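Long-range contacts in putative fimbrium tip subunit Fim1F (Parabacteroides distasonis, PDB 3R4R), which is a putative component of the fimbrium tip, part of the surface filaments that mediate cell adhesion and biofilm formation: residues A[43-48]-A[103-108]; A[67-72]-A[81-86]. One frame throughout, in Å; residues are numbered along the deposited sequence.

How the contacts relate
Contact 1 (43-48 with 103-108) and contact 2 (67-72 with 81-86) illustrate how a beta-rich domain joins its strands and connections with different chemistry. Contact 1 is mostly buried, nearer the chain's centre, and works by hydrogen bonds between backbone and asparagine amides at the end of an antiparallel strand pair. Contact 2, farther out and only partly buried, has no hydrogen bond between its segments and relies on leucine, selenomethionine and tyrosine side chains. It is nested in the chain loop that contact 1 closes. The two touch where the Leu69 methyl CD1 and the Tyr81 hydroxyl reach the backbone of 43-46, Tyr81 OH making a weak hydrogen bond with Ile44 N.

Contact 1 of 2, residues A[43-48]-A[103-108]; sequences TIQNCH and VANANN
His48 and Val103 form an antiparallel hydrogen-bonded pair, His48 N to Val103 O at 2.8 Å and Val103 N to His48 O at 2.9 Å. Cys47 and Ala104 follow as a non-hydrogen-bonded pair, and Asn105 N still bonds Asn46 O at 2.7 Å as segment 103-108 leaves the strand at Asn105, whose phi is positive.

Asparagine side chains take over where the ladder of strands 46-52 and 96-104 ends. The Asn105 amide bridges the backbone of 43-45 much as backbone pairing would: OD1 receives Gln45 N at 2.7 Å in the carbonyl plane, while ND2 donates to Thr43 O, in its amide plane, at 3.1 Å and also to Leu142 O. The Asn46 and Asn107 side chains run side by side, head to tail, amide planes 18° apart. Asn46 CG sits between its own N and carbonyl carbon (chi1 64°), which brings OD1 to Asn107 N, 3.1 Å away and above the plane of the side-chain carbonyl; Asn107 ND2 returns a bond from above the carbonyl plane of Cys47. A water links Asn46 ND2 to Asn107 O.

Beside these bonds, Ile44 CG2 packs on Ala104 CB. Strands 58-65 and 144-152 flank the pair, Cys47 bonding to Phe64 and Ala104 to Lys144 through their backbones.

Contact 2 of 2, residues A[67-72]-A[81-86]; sequences KDLGEM and YELQLE
The short helix 66-69 and the turn leaving it lie against strand 78-90, where Leu69 meets Tyr81 and Leu83 and the selenomethionine Met72 meets the Tyr81 ring. Leu69 and Leu83 meet methyl to methyl, CD2 to CD2 at 3.9 Å, and Leu83 CD2 also reaches back to Leu69 CA, 3.7 Å away. Leu69 O lies at the edge of the tyrosine ring, in its plane, 3.5 Å from Tyr81 CD2.

Gly70, with positive phi (70°), is the first residue to leave the helical conformation, and the chain bends there so that 71-72 continue round the same ring. The segment leads from the short helix into strand 73-75, the first arm of a beta-hairpin whose second arm is strand 78-90.

Met72 takes one face of the ring. Its CA stands over the rim, and its CB makes an off-centre CH-pi contact, 4.2 Å from the ring centroid and 30° off the normal. CG is anti to the backbone N (chi1 -172°), carrying the chain across toward Tyr81 CE1; the bend at chi3 then brings the terminal methyl CE to 3.4 Å from Tyr81 OH. That hydroxyl also meets the backbone of 43-44, in the loop before strand 46-52. On the helix side, Asp68 OD2 accepts a hydrogen bond from Tyr65 N, while Leu69 and Leu83 both pack on Cys47 of strand 46-52.

Contact 1 of 2, residues A[43-48]-A[103-108]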
# COMPACT_ATOMS: atom_id res chain seq x y z
N THR A 43 4.74 2.30 -9.65
CA THR A 43 5.75 3.37 -9.61
C THR A 43 6.09 3.76 -8.19
O THR A 43 5.21 3.92 -7.34
CB THR A 43 5.27 4.61 -10.38
OG1 THR A 43 5.09 4.23 -11.73
CG2 THR A 43 6.26 5.77 -10.36
N ILE A 44 7.39 3.96 -7.97
CA ILE A 44 7.98 4.49 -6.76
C ILE A 44 8.69 5.77 -7.18
O ILE A 44 9.60 5.72 -8.02
CB ILE A 44 8.88 3.47 -6.04
CG1 ILE A 44 8.08 2.23 -5.63
CG2 ILE A 44 9.59 4.11 -4.82
CD1 ILE A 44 8.92 1.11 -5.11
N GLN A 45 8.25 6.93 -6.63
CA GLN A 45 8.82 8.23 -6.95
C GLN A 45 9.84 8.63 -5.90
O GLN A 45 10.73 9.41 -6.19
CB GLN A 45 7.73 9.29 -7.07
CG GLN A 45 6.75 9.06 -8.21
CD GLN A 45 5.83 10.23 -8.43
OE1 GLN A 45 6.26 11.37 -8.64
NE2 GLN A 45 4.54 9.96 -8.50
N ASN A 46 9.74 8.06 -4.69
CA ASN A 46 10.60 8.33 -3.54
C ASN A 46 10.44 7.24 -2.48
O ASN A 46 9.42 6.56 -2.47
CB ASN A 46 10.27 9.72 -2.94
CG ASN A 46 8.87 9.86 -2.37
OD1 ASN A 46 8.52 9.26 -1.35
ND2 ASN A 46 8.07 10.72 -2.96
N CYS A 47 11.40 7.08 -1.60
CA CYS A 47 11.31 6.10 -0.52
C CYS A 47 12.22 6.51 0.63
O CYS A 47 13.14 7.30 0.48
CB CYS A 47 11.62 4.67 -0.98
SG CYS A 47 13.32 4.40 -1.55
N HIS A 48 11.92 5.92 1.79
CA HIS A 48 12.64 5.99 3.04
C HIS A 48 13.13 4.60 3.36
O HIS A 48 12.33 3.66 3.39
CB HIS A 48 11.76 6.60 4.17
CG HIS A 48 12.39 6.54 5.53
ND1 HIS A 48 13.28 7.49 5.96
CD2 HIS A 48 12.22 5.63 6.52
CE1 HIS A 48 13.63 7.13 7.18
NE2 HIS A 48 13.03 6.02 7.55
N VAL A 103 9.76 2.41 3.21
CA VAL A 103 8.47 3.09 3.09
C VAL A 103 8.54 3.88 1.79
O VAL A 103 9.34 4.81 1.68
CB VAL A 103 8.03 3.96 4.29
CG1 VAL A 103 6.64 4.57 4.04
CG2 VAL A 103 8.04 3.16 5.59
N ALA A 104 7.76 3.48 0.77
CA ALA A 104 7.79 4.13 -0.54
C ALA A 104 6.65 5.14 -0.71
O ALA A 104 5.54 4.88 -0.26
CB ALA A 104 7.72 3.09 -1.63
N ASN A 105 6.96 6.28 -1.36
CA ASN A 105 6.09 7.40 -1.81
C ASN A 105 5.42 8.15 -0.67
O ASN A 105 4.35 8.74 -0.88
CB ASN A 105 5.00 6.89 -2.76
CG ASN A 105 5.51 6.36 -4.07
OD1 ASN A 105 6.51 6.81 -4.62
ND2 ASN A 105 4.76 5.49 -4.65
N ALA A 106 6.10 8.27 0.50
CA ALA A 106 5.58 8.99 1.69
C ALA A 106 6.52 10.15 2.11
O ALA A 106 6.18 10.91 3.02
CB ALA A 106 5.41 8.02 2.83
N ASN A 107 7.66 10.32 1.42
CA ASN A 107 8.60 11.41 1.71
C ASN A 107 8.01 12.78 1.42
O ASN A 107 7.04 12.90 0.68
CB ASN A 107 9.93 11.28 0.88
CG ASN A 107 10.80 10.07 1.11
OD1 ASN A 107 10.54 9.22 1.96
ND2 ASN A 107 11.88 9.98 0.34
N ASN A 108 8.60 13.81 2.03
CA ASN A 108 8.33 15.22 1.79
C ASN A 108 9.30 15.66 0.67
O ASN A 108 10.04 14.82 0.16
CB ASN A 108 8.49 16.03 3.10
CG ASN A 108 7.60 15.67 4.26
OD1 ASN A 108 8.04 15.68 5.42
ND2 ASN A 108 6.33 15.39 4.02
O HOH W 1 5.67 11.82 -1.43

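Contact 2 of 2, residues A[67-72]-A[81-86]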
# COMPACT_ATOMS: atom_id res chain seq x y z
N LYS A 67 15.59 10.58 -9.08
CA LYS A 67 16.90 10.52 -9.74
C LYS A 67 17.79 9.38 -9.16
O LYS A 67 18.65 8.86 -9.87
CB LYS A 67 17.64 11.86 -9.61
N ASP A 68 17.54 8.98 -7.89
CA ASP A 68 18.30 7.97 -7.14
C ASP A 68 17.78 6.56 -7.40
O ASP A 68 18.58 5.63 -7.53
CB ASP A 68 18.19 8.28 -5.63
CG ASP A 68 18.52 9.72 -5.25
OD1 ASP A 68 19.66 10.17 -5.56
OD2 ASP A 68 17.68 10.37 -4.60
N LEU A 69 16.45 6.41 -7.50
CA LEU A 69 15.72 5.15 -7.70
C LEU A 69 15.99 4.53 -9.07
O LEU A 69 15.85 3.31 -9.24
CB LEU A 69 14.22 5.39 -7.53
CG LEU A 69 13.77 5.64 -6.10
CD1 LEU A 69 12.64 6.55 -6.05
CD2 LEU A 69 13.51 4.35 -5.39
N GLY A 70 16.39 5.37 -10.02
CA GLY A 70 16.69 4.95 -11.38
C GLY A 70 15.45 4.53 -12.14
O GLY A 70 14.36 5.00 -11.83
N GLU A 71 15.59 3.60 -13.11
CA GLU A 71 14.45 3.16 -13.91
C GLU A 71 13.85 1.84 -13.35
O GLU A 71 14.53 1.10 -12.62
CB GLU A 71 14.89 2.98 -15.38
CG GLU A 71 13.74 2.97 -16.38
CD GLU A 71 12.84 4.19 -16.30
OE1 GLU A 71 13.33 5.31 -16.59
OE2 GLU A 71 11.66 4.03 -15.91
N MSE A 72 12.57 1.59 -13.65
CA MSE A 72 11.89 0.38 -13.21
C MSE A 72 12.29 -0.78 -14.14
O MSE A 72 11.94 -0.80 -15.32
CB MSE A 72 10.36 0.54 -13.15
CG MSE A 72 9.64 -0.64 -12.50
SE MSE A 72 7.72 -0.83 -12.98
CE MSE A 72 7.09 0.78 -12.21
N TYR A 81 13.03 -2.01 -8.56
CA TYR A 81 14.05 -0.97 -8.51
C TYR A 81 15.26 -1.45 -7.76
O TYR A 81 15.13 -2.25 -6.83
CB TYR A 81 13.51 0.31 -7.85
CG TYR A 81 12.36 0.96 -8.59
CD1 TYR A 81 11.05 0.56 -8.37
CD2 TYR A 81 12.58 2.07 -9.40
CE1 TYR A 81 9.99 1.16 -9.04
CE2 TYR A 81 11.52 2.71 -10.03
CZ TYR A 81 10.23 2.25 -9.86
OH TYR A 81 9.19 2.86 -10.53
N GLU A 82 16.44 -0.96 -8.14
CA GLU A 82 17.71 -1.24 -7.49
C GLU A 82 18.21 0.01 -6.79
O GLU A 82 18.15 1.09 -7.38
CB GLU A 82 18.76 -1.76 -8.48
CG GLU A 82 18.50 -3.13 -9.08
CD GLU A 82 19.70 -3.70 -9.83
OE1 GLU A 82 20.85 -3.32 -9.50
OE2 GLU A 82 19.49 -4.62 -10.65
N LEU A 83 18.69 -0.13 -5.54
CA LEU A 83 19.24 0.96 -4.74
C LEU A 83 20.51 0.57 -4.04
O LEU A 83 20.70 -0.59 -3.70
CB LEU A 83 18.24 1.42 -3.66
CG LEU A 83 16.96 2.10 -4.09
CD1 LEU A 83 16.11 2.40 -2.89
CD2 LEU A 83 17.26 3.39 -4.80
N GLN A 84 21.35 1.58 -3.78
CA GLN A 84 22.58 1.46 -3.03
C GLN A 84 22.48 2.22 -1.72
O GLN A 84 22.08 3.39 -1.71
CB GLN A 84 23.77 1.96 -3.85
CG GLN A 84 24.41 0.92 -4.76
CD GLN A 84 25.43 0.07 -4.03
OE1 GLN A 84 25.25 -1.14 -3.83
NE2 GLN A 84 26.55 0.68 -3.62
N LEU A 85 22.76 1.53 -0.61
CA LEU A 85 22.91 2.07 0.74
C LEU A 85 24.38 2.26 1.00
O LEU A 85 25.04 1.26 1.27
CB LEU A 85 22.27 1.18 1.84
CG LEU A 85 20.78 1.09 2.04
CD1 LEU A 85 20.08 0.70 0.79
CD2 LEU A 85 20.47 0.06 3.04
N GLU A 86 24.92 3.48 0.82
CA GLU A 86 26.33 3.77 1.11
C GLU A 86 26.52 4.16 2.56
O GLU A 86 25.68 4.85 3.13
CB GLU A 86 26.92 4.88 0.21
CG GLU A 86 26.84 4.69 -1.30
CD GLU A 86 25.57 5.13 -2.00
OE1 GLU A 86 24.55 5.38 -1.31
OE2 GLU A 86 25.61 5.27 -3.24